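Local coordinates for lectin (Cicer arietinum, PDB 3V6N), which agglutinates red blood cells and binds calcium and sodium ions in the central channel of a four-bladed, hemopexin-type beta-propeller, at residues A[4-9]-A[173-178]; A[83-88]-A[97-102]; A[12-17]-A[89-94]; A[137-142]-A[152-157]. All coordinates share one frame; numbering follows the deposited sequence.

Contact 1: A[4-9]-A[173-178]. With CA (calcium ion), chain D; NA (sodium ion), chain G.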
loop_
_atom_site.group_PDB
_atom_site.type_symbol
_atom_site.label_atom_id
_atom_site.label_comp_id
_atom_site.label_asym_id
_atom_site.label_seq_id
_atom_site.Cartn_x
_atom_site.Cartn_y
_atom_site.Cartn_z
ATOM N N GLY A 4 -15.436 -1.775 15.719
ATOM C CA GLY A 4 -14.676 -3.061 15.830
ATOM C C GLY A 4 -15.505 -4.313 15.585
ATOM O O GLY A 4 -15.517 -5.225 16.412
ATOM N N TYR A 5 -16.204 -4.362 14.455
ATOM C CA TYR A 5 -16.917 -5.573 14.035
ATOM C C TYR A 5 -16.209 -6.287 12.881
ATOM O O TYR A 5 -15.122 -5.871 12.462
ATOM C CB TYR A 5 -18.368 -5.229 13.662
ATOM C CG TYR A 5 -19.197 -4.844 14.861
ATOM C CD1 TYR A 5 -19.452 -3.509 15.149
ATOM C CD2 TYR A 5 -19.701 -5.823 15.724
ATOM C CE1 TYR A 5 -20.199 -3.152 16.260
ATOM C CE2 TYR A 5 -20.446 -5.480 16.841
ATOM C CZ TYR A 5 -20.700 -4.143 17.099
ATOM O OH TYR A 5 -21.438 -3.795 18.204
ATOM N N ILE A 6 -16.817 -7.358 12.369
ATOM C CA ILE A 6 -16.235 -8.114 11.254
ATOM C C ILE A 6 -16.156 -7.262 9.982
ATOM O O ILE A 6 -17.172 -6.855 9.429
ATOM C CB ILE A 6 -17.001 -9.428 10.979
ATOM C CG1 ILE A 6 -17.229 -10.185 12.294
ATOM C CG2 ILE A 6 -16.234 -10.282 9.967
ATOM C CD1 ILE A 6 -18.051 -11.454 12.174
ATOM N N ASN A 7 -14.938 -7.009 9.523
ATOM C CA ASN A 7 -14.713 -6.186 8.344
ATOM C C ASN A 7 -14.462 -7.036 7.085
ATOM O O ASN A 7 -14.629 -6.553 5.966
ATOM C CB ASN A 7 -13.542 -5.235 8.612
ATOM C CG ASN A 7 -13.507 -4.039 7.667
ATOM O OD1 ASN A 7 -14.404 -3.833 6.842
ATOM N ND2 ASN A 7 -12.452 -3.245 7.781
ATOM N N ALA A 8 -14.078 -8.302 7.282
ATOM C CA ALA A 8 -13.800 -9.237 6.171
ATOM C C ALA A 8 -13.806 -10.683 6.633
ATOM O O ALA A 8 -13.627 -10.980 7.823
ATOM C CB ALA A 8 -12.477 -8.918 5.476
ATOM N N ALA A 9 -13.979 -11.582 5.671
ATOM C CA ALA A 9 -14.034 -13.001 5.967
ATOM C C ALA A 9 -13.867 -13.810 4.698
ATOM O O ALA A 9 -14.194 -13.337 3.596
ATOM C CB ALA A 9 -15.344 -13.355 6.653
ATOM N N MET A 173 -23.170 -4.076 2.962
ATOM C CA MET A 173 -22.672 -5.174 3.767
ATOM C C MET A 173 -21.229 -4.886 4.156
ATOM O O MET A 173 -20.484 -4.324 3.366
ATOM C CB MET A 173 -22.776 -6.473 2.975
ATOM C CG MET A 173 -24.223 -6.855 2.768
ATOM S SD MET A 173 -24.542 -7.517 1.134
ATOM C CE MET A 173 -26.323 -7.336 1.083
ATOM N N ASP A 174 -20.863 -5.234 5.386
ATOM C CA ASP A 174 -19.534 -4.928 5.918
ATOM C C ASP A 174 -18.571 -6.058 5.557
ATOM O O ASP A 174 -17.384 -5.829 5.356
ATOM C CB ASP A 174 -19.577 -4.761 7.455
ATOM C CG ASP A 174 -20.144 -3.413 7.904
ATOM O OD1 ASP A 174 -20.400 -2.560 7.023
ATOM O OD2 ASP A 174 -20.330 -3.190 9.147
ATOM N N SER A 175 -19.119 -7.270 5.457
ATOM C CA SER A 175 -18.353 -8.497 5.370
ATOM C C SER A 175 -19.248 -9.670 4.980
ATOM O O SER A 175 -20.453 -9.622 5.209
ATOM C CB SER A 175 -17.717 -8.769 6.733
ATOM O OG SER A 175 -16.993 -9.958 6.696
ATOM N N ALA A 176 -18.656 -10.715 4.400
ATOM C CA ALA A 176 -19.376 -11.920 3.976
ATOM C C ALA A 176 -18.448 -13.133 3.779
ATOM O O ALA A 176 -17.247 -12.973 3.486
ATOM C CB ALA A 176 -20.142 -11.656 2.682
ATOM N N PHE A 177 -19.000 -14.331 3.955
ATOM C CA PHE A 177 -18.355 -15.551 3.490
ATOM C C PHE A 177 -19.369 -16.608 3.070
ATOM O O PHE A 177 -20.525 -16.608 3.522
ATOM C CB PHE A 177 -17.261 -16.100 4.458
ATOM C CG PHE A 177 -17.781 -16.782 5.714
ATOM C CD1 PHE A 177 -17.960 -16.064 6.896
ATOM C CD2 PHE A 177 -18.001 -18.167 5.740
ATOM C CE1 PHE A 177 -18.397 -16.689 8.062
ATOM C CE2 PHE A 177 -18.430 -18.802 6.902
ATOM C CZ PHE A 177 -18.625 -18.069 8.069
ATOM N N ALA A 178 -18.941 -17.472 2.159
ATOM C CA ALA A 178 -19.793 -18.534 1.670
ATOM C C ALA A 178 -19.665 -19.737 2.611
ATOM O O ALA A 178 -18.600 -20.013 3.131
ATOM C CB ALA A 178 -19.405 -18.907 0.242
HETATM CA CA CA D . -15.467 -4.722 4.747
HETATM NA NA NA G . -15.591 -12.489 2.106
HETATM O O HOH W 1 -16.859 -2.843 5.106
HETATM O O HOH W 2 -14.383 -2.875 3.400
#
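The innermost strands 6-11 and 175-178 of two blades meet at the central channel of the four-bladed hemopexin propeller; N7 O, A9 O and A176 O, with D174 O just ahead of the second strand, turn onto two metal ions. The axes of 6-9 and 175-178 run in the same general sense, 30° apart and 5.2 Å at their closest, yet the backbones do not pair as a sheet; the ions join them instead. Calcium takes both N7 O and, at 2.5 Å, the side-chain oxygen N7 OD1, so this residue chelates it through backbone and amide. CG of N7 lies anti to the backbone N (chi1 -161°), which folds the amide back beside its own carbonyl and permits that chelate. From the other segment D174 O reaches calcium at 2.3 Å; D65 and D121 add their backbone oxygens, and two waters complete the shell. Further along the channel, sodium is held by A9 O and A176 O together with S67 and A123. In each ring, carbonyl oxygens that would otherwise repel one another are drawn close: N7 O and D174 O stand 2.9 Å apart because both face the same cation. N7 and A8 both face F21, and D174 and S175 both face F188, each pair a classic beta bulge at the calcium end. Away from the ions S175 packs between the strands: its CB sits 3.4 Å from I6 O, and its OG 3.4 Å from I6 CG2, over the backbone of A8. A9 CB, turned toward the other strand, rests 3.8 Å from F177 CD1.

Contact 2: A[83-88]-A[97-102]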
loop_
_atom_site.group_PDB
_atom_site.type_symbol
_atom_site.label_atom_id
_atom_site.label_comp_id
_atom_site.label_asym_id
_atom_site.label_seq_id
_atom_site.Cartn_x
_atom_site.Cartn_y
_atom_site.Cartn_z
ATOM N N CYS A 83 -5.051 -4.820 -3.438
ATOM C CA CYS A 83 -5.380 -6.214 -3.224
ATOM C C CYS A 83 -4.181 -7.134 -3.469
ATOM O O CYS A 83 -3.179 -6.727 -4.061
ATOM C CB CYS A 83 -6.562 -6.632 -4.108
ATOM S SG CYS A 83 -6.287 -6.398 -5.866
ATOM N N ALA A 84 -4.289 -8.364 -2.993
ATOM C CA ALA A 84 -3.247 -9.362 -3.219
ATOM C C ALA A 84 -3.871 -10.748 -3.289
ATOM O O ALA A 84 -4.940 -10.983 -2.711
ATOM C CB ALA A 84 -2.182 -9.299 -2.114
ATOM N N ARG A 85 -3.221 -11.653 -4.015
ATOM C CA ARG A 85 -3.603 -13.065 -3.991
ATOM C C ARG A 85 -2.651 -13.812 -3.058
ATOM O O ARG A 85 -1.431 -13.766 -3.245
ATOM C CB ARG A 85 -3.562 -13.670 -5.397
ATOM C CG ARG A 85 -4.199 -15.051 -5.460
ATOM C CD ARG A 85 -3.506 -15.942 -6.477
ATOM N NE ARG A 85 -3.717 -15.573 -7.880
ATOM C CZ ARG A 85 -4.719 -15.999 -8.668
ATOM N NH1 ARG A 85 -5.682 -16.799 -8.199
ATOM N NH2 ARG A 85 -4.770 -15.609 -9.949
ATOM N N ILE A 86 -3.186 -14.467 -2.034
ATOM C CA ILE A 86 -2.317 -15.176 -1.095
ATOM C C ILE A 86 -2.578 -16.689 -1.006
ATOM O O ILE A 86 -3.683 -17.162 -1.275
ATOM C CB ILE A 86 -2.358 -14.591 0.342
ATOM C CG1 ILE A 86 -3.786 -14.660 0.934
ATOM C CG2 ILE A 86 -1.751 -13.193 0.392
ATOM C CD1 ILE A 86 -3.814 -14.556 2.450
ATOM N N ASP A 87 -1.531 -17.430 -0.637
ATOM C CA ASP A 87 -1.679 -18.804 -0.207
ATOM C C ASP A 87 -1.783 -18.737 1.310
ATOM O O ASP A 87 -0.805 -18.423 1.971
ATOM C CB ASP A 87 -0.464 -19.626 -0.642
ATOM C CG ASP A 87 -0.515 -21.093 -0.160
ATOM O OD1 ASP A 87 -1.284 -21.446 0.762
ATOM O OD2 ASP A 87 0.274 -21.890 -0.691
ATOM N N TYR A 88 -2.961 -19.019 1.861
ATOM C CA TYR A 88 -3.173 -18.886 3.308
ATOM C C TYR A 88 -2.819 -20.159 4.102
ATOM O O TYR A 88 -2.909 -20.173 5.337
ATOM C CB TYR A 88 -4.593 -18.380 3.638
ATOM C CG TYR A 88 -5.734 -19.254 3.134
ATOM C CD1 TYR A 88 -6.315 -19.021 1.878
ATOM C CD2 TYR A 88 -6.248 -20.297 3.915
ATOM C CE1 TYR A 88 -7.351 -19.799 1.411
ATOM C CE2 TYR A 88 -7.281 -21.100 3.453
ATOM C CZ TYR A 88 -7.836 -20.842 2.210
ATOM O OH TYR A 88 -8.872 -21.612 1.736
ATOM N N ILE A 97 2.525 -14.504 -0.293
ATOM C CA ILE A 97 1.886 -13.701 -1.322
ATOM C C ILE A 97 2.224 -14.289 -2.689
ATOM O O ILE A 97 3.386 -14.419 -3.045
ATOM C CB ILE A 97 2.287 -12.209 -1.238
ATOM C CG1 ILE A 97 1.875 -11.633 0.125
ATOM C CG2 ILE A 97 1.662 -11.407 -2.388
ATOM C CD1 ILE A 97 2.277 -10.186 0.357
ATOM N N ILE A 98 1.204 -14.645 -3.451
ATOM C CA ILE A 98 1.411 -15.149 -4.806
ATOM C C ILE A 98 1.492 -14.000 -5.813
ATOM O O ILE A 98 2.387 -13.985 -6.658
ATOM C CB ILE A 98 0.302 -16.143 -5.205
ATOM C CG1 ILE A 98 0.340 -17.350 -4.271
ATOM C CG2 ILE A 98 0.457 -16.585 -6.657
ATOM C CD1 ILE A 98 -0.909 -18.203 -4.335
ATOM N N SER A 99 0.555 -13.049 -5.712
ATOM C CA SER A 99 0.457 -11.904 -6.623
ATOM C C SER A 99 0.193 -10.641 -5.833
ATOM O O SER A 99 -0.733 -10.603 -5.030
ATOM C CB SER A 99 -0.737 -12.054 -7.563
ATOM O OG SER A 99 -0.421 -12.784 -8.719
ATOM N N GLY A 100 0.974 -9.600 -6.092
ATOM C CA GLY A 100 0.664 -8.286 -5.574
ATOM C C GLY A 100 1.620 -7.843 -4.486
ATOM O O GLY A 100 2.681 -8.445 -4.325
ATOM N N PRO A 101 1.250 -6.785 -3.733
ATOM C CA PRO A 101 -0.030 -6.066 -3.862
ATOM C C PRO A 101 -0.146 -5.268 -5.159
ATOM O O PRO A 101 0.860 -4.795 -5.677
ATOM C CB PRO A 101 -0.054 -5.115 -2.650
ATOM C CG PRO A 101 1.198 -5.376 -1.879
ATOM C CD PRO A 101 2.140 -6.167 -2.743
ATOM N N LYS A 102 -1.374 -5.116 -5.651
ATOM C CA LYS A 102 -1.678 -4.319 -6.833
ATOM C C LYS A 102 -2.874 -3.429 -6.514
ATOM O O LYS A 102 -3.713 -3.784 -5.684
ATOM C CB LYS A 102 -2.054 -5.235 -8.006
ATOM C CG LYS A 102 -0.908 -5.598 -8.931
ATOM C CD LYS A 102 -1.133 -6.971 -9.559
ATOM C CE LYS A 102 -0.601 -7.063 -10.984
ATOM N NZ LYS A 102 0.845 -6.733 -11.061
#
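R85 O is gripped by two backbone amides of the neighbouring strand: I98 N donates to it at 2.8 Å and S99 N at 3.2 Å, both in the plane of the carbonyl. This double acceptance marks a classic beta bulge, with I98 and S99 both facing R85 across the antiparallel hairpin of strands 82-87 and 96-103. R85 N returns a bond to S99 O, 2.9 Å long. Past a second shift of register the pairing resumes at C83 and K102, where C83 N donates to K102 O and K102 N to C83 O. The G100-P101 peptide is cis, and P101 CA makes a CA-H...O contact of 3.2 Å with C83 O. The side chains are divided by the sheet. On one face R85 CB meets S99 CB, and the arginine, bent at chi2 and chi3, carries its CD past I98 CG2 at 4.0 Å. On the other, I86 CG2 crosses I97 CG1, also at 4.0 Å. At the outer edge, P101 O is hydrogen-bonded to T61 of the second subunit. The two register shifts are consistent with a strand turning a corner at S99 while backbone bonds to strand 82-87 persist on both sides.

Contact 3: A[12-17]-A[89-94]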
loop_
_atom_site.group_PDB
_atom_site.type_symbol
_atom_site.label_atom_id
_atom_site.label_comp_id
_atom_site.label_asym_id
_atom_site.label_seq_id
_atom_site.Cartn_x
_atom_site.Cartn_y
_atom_site.Cartn_z
ATOM N N SER A 12 -12.494 -21.181 4.698
ATOM C CA SER A 12 -11.319 -22.054 4.541
ATOM C C SER A 12 -11.594 -23.280 3.667
ATOM O O SER A 12 -12.744 -23.713 3.521
ATOM C CB SER A 12 -10.843 -22.555 5.895
ATOM O OG SER A 12 -9.617 -23.272 5.764
ATOM N N SER A 13 -10.528 -23.852 3.106
ATOM C CA SER A 13 -10.621 -25.170 2.445
ATOM C C SER A 13 -10.824 -26.311 3.455
ATOM O O SER A 13 -11.265 -27.399 3.081
ATOM C CB SER A 13 -9.377 -25.464 1.611
ATOM O OG SER A 13 -8.239 -25.543 2.468
ATOM N N ARG A 14 -10.479 -26.083 4.722
ATOM C CA ARG A 14 -10.850 -27.028 5.787
ATOM C C ARG A 14 -12.367 -26.946 6.099
ATOM O O ARG A 14 -12.911 -25.844 6.267
ATOM C CB ARG A 14 -10.035 -26.761 7.056
ATOM C CG ARG A 14 -8.521 -26.796 6.847
ATOM C CD ARG A 14 -8.096 -28.236 6.632
ATOM N NE ARG A 14 -6.668 -28.380 6.363
ATOM C CZ ARG A 14 -5.761 -28.693 7.279
ATOM N NH1 ARG A 14 -6.115 -28.883 8.548
ATOM N NH2 ARG A 14 -4.493 -28.817 6.912
ATOM N N ASN A 15 -13.017 -28.113 6.171
ATOM C CA ASN A 15 -14.442 -28.232 6.495
ATOM C C ASN A 15 -14.861 -27.398 7.706
ATOM O O ASN A 15 -14.243 -27.485 8.767
ATOM C CB ASN A 15 -14.830 -29.713 6.745
ATOM C CG ASN A 15 -14.684 -30.600 5.498
ATOM O OD1 ASN A 15 -14.581 -30.109 4.374
ATOM N ND2 ASN A 15 -14.686 -31.933 5.704
ATOM N N ASN A 16 -15.890 -26.568 7.526
ATOM C CA ASN A 16 -16.501 -25.790 8.626
ATOM C C ASN A 16 -15.591 -24.783 9.340
ATOM O O ASN A 16 -15.847 -24.424 10.480
ATOM C CB ASN A 16 -17.219 -26.711 9.643
ATOM C CG ASN A 16 -18.269 -27.597 8.988
ATOM O OD1 ASN A 16 -18.826 -27.255 7.956
ATOM N ND2 ASN A 16 -18.512 -28.746 9.564
ATOM N N GLU A 17 -14.557 -24.305 8.653
ATOM C CA GLU A 17 -13.670 -23.281 9.203
ATOM C C GLU A 17 -13.744 -22.002 8.377
ATOM O O GLU A 17 -13.873 -22.058 7.147
ATOM C CB GLU A 17 -12.220 -23.786 9.272
ATOM C CG GLU A 17 -12.067 -24.996 10.197
ATOM C CD GLU A 17 -10.628 -25.445 10.403
ATOM O OE1 GLU A 17 -9.679 -24.656 10.159
ATOM O OE2 GLU A 17 -10.449 -26.602 10.833
ATOM N N ALA A 89 -2.422 -21.216 3.385
ATOM C CA ALA A 89 -1.757 -22.388 3.982
ATOM C C ALA A 89 -2.321 -22.772 5.354
ATOM O O ALA A 89 -1.632 -22.625 6.363
ATOM C CB ALA A 89 -0.257 -22.122 4.097
ATOM N N PRO A 90 -3.568 -23.276 5.384
ATOM C CA PRO A 90 -4.314 -23.465 6.628
ATOM C C PRO A 90 -3.568 -24.290 7.661
ATOM O O PRO A 90 -3.054 -25.368 7.334
ATOM C CB PRO A 90 -5.560 -24.240 6.187
ATOM C CG PRO A 90 -5.664 -24.047 4.719
ATOM C CD PRO A 90 -4.276 -23.824 4.212
ATOM N N HIS A 91 -3.502 -23.788 8.892
ATOM C CA HIS A 91 -2.926 -24.548 10.014
ATOM C C HIS A 91 -1.443 -24.765 9.896
ATOM O O HIS A 91 -0.896 -25.647 10.552
ATOM C CB HIS A 91 -3.611 -25.911 10.164
ATOM C CG HIS A 91 -5.067 -25.822 10.526
ATOM N ND1 HIS A 91 -5.538 -26.208 11.723
ATOM C CD2 HIS A 91 -6.166 -25.358 9.802
ATOM C CE1 HIS A 91 -6.870 -26.009 11.765
ATOM N NE2 HIS A 91 -7.251 -25.488 10.590
ATOM N N SER A 92 -0.771 -23.981 9.058
ATOM C CA SER A 92 0.673 -24.141 8.891
ATOM C C SER A 92 1.424 -22.819 8.853
ATOM O O SER A 92 0.845 -21.741 9.048
ATOM C CB SER A 92 1.010 -25.007 7.662
ATOM O OG SER A 92 0.974 -24.251 6.463
ATOM N N ASP A 93 2.723 -22.942 8.600
ATOM C CA ASP A 93 3.691 -21.860 8.616
ATOM C C ASP A 93 3.832 -21.250 7.227
ATOM O O ASP A 93 4.424 -20.196 7.065
ATOM C CB ASP A 93 5.046 -22.460 9.006
ATOM C CG ASP A 93 5.694 -21.750 10.178
ATOM O OD1 ASP A 93 5.007 -20.939 10.848
ATOM O OD2 ASP A 93 6.888 -22.028 10.440
ATOM N N LYS A 94 3.276 -21.932 6.233
ATOM C CA LYS A 94 3.637 -21.745 4.829
ATOM C C LYS A 94 2.963 -20.613 4.041
ATOM O O LYS A 94 3.043 -20.625 2.818
ATOM C CB LYS A 94 3.415 -23.064 4.068
ATOM C CG LYS A 94 4.552 -24.070 4.201
ATOM C CD LYS A 94 4.251 -25.150 5.231
ATOM C CE LYS A 94 5.499 -25.453 6.054
ATOM N NZ LYS A 94 5.605 -26.895 6.401
#
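E17 and H91 make the tight end of this contact between a loop with the start of strand 17-22 and a second loop: H91 NE2 donates to E17 OE1 at 2.6 Å, with an almost straight N-H...O angle of 170°. The carboxylate oxygen uses its syn lone pair and lies in the plane of the imidazole, although the carboxylate is turned 50° from that ring. The bond fixes which way the imidazole is rotated, and the nearby acid would tend to stabilise a protonated histidine. R14 closes over one face of the same ring from the outer, exposed side. Its chain is bent at chi2, which lays the guanidinium nearly parallel to the imidazole, planes 10° apart and centres 4.7 Å apart; NH1 is above the rim, 3.7 Å from H91 CD2. This side is looser, an offset stack between two exposed residues. Deeper down, buried P90 packs by its ring: CG lies 3.7 Å from S13 OG, and CB meets R14 CG at 4.0 Å. S13 OG is hydrogen-bonded to N73. S12 OG accepts from R14 N in an ST turn, shaping the loop before its type II turn from R14 to E17. The contact joins the loop between strands 6-11 and 17-22 of one blade to that between strands 82-87 and 96-103 of the next, with P90 packed on Y19 and H91 against L28 of strand 25-30.

Contact 4: A[137-142]-A[152-157]. With SO4 (sulfate ion), chain H.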
loop_
_atom_site.group_PDB
_atom_site.type_symbol
_atom_site.label_atom_id
_atom_site.label_comp_id
_atom_site.label_asym_id
_atom_site.label_seq_id
_atom_site.Cartn_x
_atom_site.Cartn_y
_atom_site.Cartn_z
ATOM N N GLY A 137 -21.136 -0.179 -1.435
ATOM C CA GLY A 137 -22.350 0.585 -1.113
ATOM C C GLY A 137 -23.587 -0.260 -1.339
ATOM O O GLY A 137 -23.661 -1.408 -0.869
ATOM N N ASP A 138 -24.546 0.279 -2.084
ATOM C CA ASP A 138 -25.769 -0.453 -2.403
ATOM C C ASP A 138 -25.704 -1.256 -3.726
ATOM O O ASP A 138 -26.740 -1.689 -4.232
ATOM C CB ASP A 138 -26.986 0.501 -2.387
ATOM C CG ASP A 138 -26.928 1.554 -3.486
ATOM O OD1 ASP A 138 -25.909 1.627 -4.180
ATOM O OD2 ASP A 138 -27.911 2.305 -3.674
ATOM N N LYS A 139 -24.500 -1.454 -4.272
ATOM C CA LYS A 139 -24.312 -2.143 -5.562
ATOM C C LYS A 139 -23.552 -3.449 -5.408
ATOM O O LYS A 139 -22.775 -3.613 -4.468
ATOM C CB LYS A 139 -23.506 -1.276 -6.536
ATOM C CG LYS A 139 -23.989 0.142 -6.718
ATOM C CD LYS A 139 -25.070 0.252 -7.789
ATOM C CE LYS A 139 -25.654 1.652 -7.715
ATOM N NZ LYS A 139 -26.124 2.210 -9.008
ATOM N N TYR A 140 -23.741 -4.366 -6.359
ATOM C CA TYR A 140 -22.993 -5.617 -6.369
ATOM C C TYR A 140 -22.499 -5.942 -7.768
ATOM O O TYR A 140 -23.082 -5.505 -8.755
ATOM C CB TYR A 140 -23.806 -6.772 -5.765
ATOM C CG TYR A 140 -24.750 -7.502 -6.703
ATOM C CD1 TYR A 140 -26.005 -6.966 -7.021
ATOM C CD2 TYR A 140 -24.405 -8.743 -7.232
ATOM C CE1 TYR A 140 -26.879 -7.632 -7.872
ATOM C CE2 TYR A 140 -25.264 -9.428 -8.080
ATOM C CZ TYR A 140 -26.502 -8.878 -8.402
ATOM O OH TYR A 140 -27.355 -9.558 -9.267
ATOM N N ALA A 141 -21.416 -6.713 -7.837
ATOM C CA ALA A 141 -20.833 -7.120 -9.094
ATOM C C ALA A 141 -20.610 -8.617 -9.068
ATOM O O ALA A 141 -20.457 -9.239 -8.003
ATOM C CB ALA A 141 -19.526 -6.386 -9.344
ATOM N N ARG A 142 -20.610 -9.205 -10.248
ATOM C CA ARG A 142 -20.470 -10.627 -10.358
ATOM C C ARG A 142 -19.354 -10.864 -11.363
ATOM O O ARG A 142 -19.469 -10.450 -12.513
ATOM C CB ARG A 142 -21.795 -11.223 -10.810
ATOM C CG ARG A 142 -21.809 -12.726 -10.968
ATOM C CD ARG A 142 -23.203 -13.161 -11.417
ATOM N NE ARG A 142 -23.202 -14.562 -11.825
ATOM C CZ ARG A 142 -24.174 -15.142 -12.522
ATOM N NH1 ARG A 142 -25.245 -14.450 -12.893
ATOM N NH2 ARG A 142 -24.071 -16.423 -12.847
ATOM N N GLN A 152 -21.799 -9.602 -15.721
ATOM C CA GLN A 152 -23.013 -8.851 -16.050
ATOM C C GLN A 152 -22.837 -7.408 -15.570
ATOM O O GLN A 152 -21.908 -7.120 -14.823
ATOM C CB GLN A 152 -24.242 -9.500 -15.371
ATOM C CG GLN A 152 -24.264 -9.359 -13.851
ATOM C CD GLN A 152 -25.141 -10.377 -13.117
ATOM O OE1 GLN A 152 -25.567 -10.125 -11.991
ATOM N NE2 GLN A 152 -25.396 -11.528 -13.735
ATOM N N ASN A 153 -23.729 -6.511 -15.978
ATOM C CA ASN A 153 -23.722 -5.153 -15.440
ATOM C C ASN A 153 -23.789 -5.071 -13.904
ATOM O O ASN A 153 -24.428 -5.899 -13.242
ATOM C CB ASN A 153 -24.864 -4.346 -16.053
ATOM C CG ASN A 153 -24.683 -4.128 -17.546
ATOM O OD1 ASN A 153 -23.607 -4.382 -18.108
ATOM N ND2 ASN A 153 -25.744 -3.671 -18.202
ATOM N N ILE A 154 -23.106 -4.079 -13.348
ATOM C CA ILE A 154 -23.195 -3.766 -11.925
ATOM C C ILE A 154 -24.643 -3.374 -11.594
ATOM O O ILE A 154 -25.238 -2.571 -12.297
ATOM C CB ILE A 154 -22.186 -2.654 -11.556
ATOM C CG1 ILE A 154 -20.756 -3.152 -11.802
ATOM C CG2 ILE A 154 -22.320 -2.244 -10.092
ATOM C CD1 ILE A 154 -19.749 -2.045 -12.034
ATOM N N LYS A 155 -25.215 -3.959 -10.546
ATOM C CA LYS A 155 -26.644 -3.771 -10.238
ATOM C C LYS A 155 -26.864 -3.400 -8.777
ATOM O O LYS A 155 -25.990 -3.634 -7.943
ATOM C CB LYS A 155 -27.413 -5.059 -10.530
ATOM C CG LYS A 155 -27.706 -5.295 -11.997
ATOM C CD LYS A 155 -28.221 -6.707 -12.245
ATOM C CE LYS A 155 -28.838 -6.826 -13.639
ATOM N NZ LYS A 155 -28.824 -8.230 -14.145
ATOM N N SER A 156 -28.035 -2.843 -8.467
ATOM C CA SER A 156 -28.448 -2.682 -7.084
ATOM C C SER A 156 -28.495 -4.072 -6.384
ATOM O O SER A 156 -28.915 -5.076 -6.984
ATOM C CB SER A 156 -29.792 -1.932 -6.999
ATOM O OG SER A 156 -29.674 -0.546 -7.402
ATOM N N ILE A 157 -28.023 -4.120 -5.136
ATOM C CA ILE A 157 -28.114 -5.318 -4.284
ATOM C C ILE A 157 -29.534 -5.911 -4.289
ATOM O O ILE A 157 -29.712 -7.132 -4.398
ATOM C CB ILE A 157 -27.671 -5.010 -2.827
ATOM C CG1 ILE A 157 -26.139 -4.853 -2.742
ATOM C CG2 ILE A 157 -28.182 -6.077 -1.869
ATOM C CD1 ILE A 157 -25.596 -4.557 -1.351
HETATM S S SO4 H . -27.471 -13.177 -9.128
HETATM O O1 SO4 H . -28.913 -13.263 -9.443
HETATM O O2 SO4 H . -26.791 -14.429 -9.493
HETATM O O3 SO4 H . -26.896 -12.048 -9.868
HETATM O O4 SO4 H . -27.466 -12.985 -7.672
HETATM O O HOH W 3 -24.301 -7.475 -10.854
HETATM O O HOH W 4 -21.665 -7.600 -12.250
#
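Strands 139-144 and 149-156 form the outer antiparallel hairpin of a hemopexin blade, with Y140 and K155 as a hydrogen-bonded pair and K139 and S156 as a non-hydrogen-bonded one. Y140 N donates to K155 O at 2.8 Å and K155 N to Y140 O at 3.2 Å, both almost head-on to the carbonyl. Beyond the pair, I157 N, in the first turn of helix 157-160, reaches back to D138 O at 2.9 Å and ties the start of that helix to the strand. Toward the other end the strands separate, and a water accepts from R142 N and also lies close to Q152 O. Y140 is the side chain that fills the junction. CG stands between its backbone N and carbonyl carbon (chi1 85°), swinging the ring alongside K155, where CE1 lies 3.7 Å from K155 CB; S156 O meets the ring edge. R142, extended from CG to NE, passes Q152, and its NE forms a salt bridge with E131. I154 CG2 touches K139 CB at 3.9 Å. A sulfate, probably from the crystallisation liquor, is also held by Y133 and G201; Y140 OH donates to its O3 at 2.6 Å.

Contact 1 lies about 6 Å from the centre of the chain, where innermost strands of the first and last blades meet around the metals, and the other three stand 15-16 Å out. Along the sequence it closes a loop in which they are all nested. Contacts 2 and 4 are equivalent outer hairpins of the second and third blades, their centres 24 Å apart. Contact 3 ties the first blade to the second; it crosses contact 2 in chain order and touches it where Y88 meets S12 and S13. Contact 4 reaches contact 1 through I157 and M173. The first and last blades thus meet at the central metals, and contact 3 joins the first two blades at the rim.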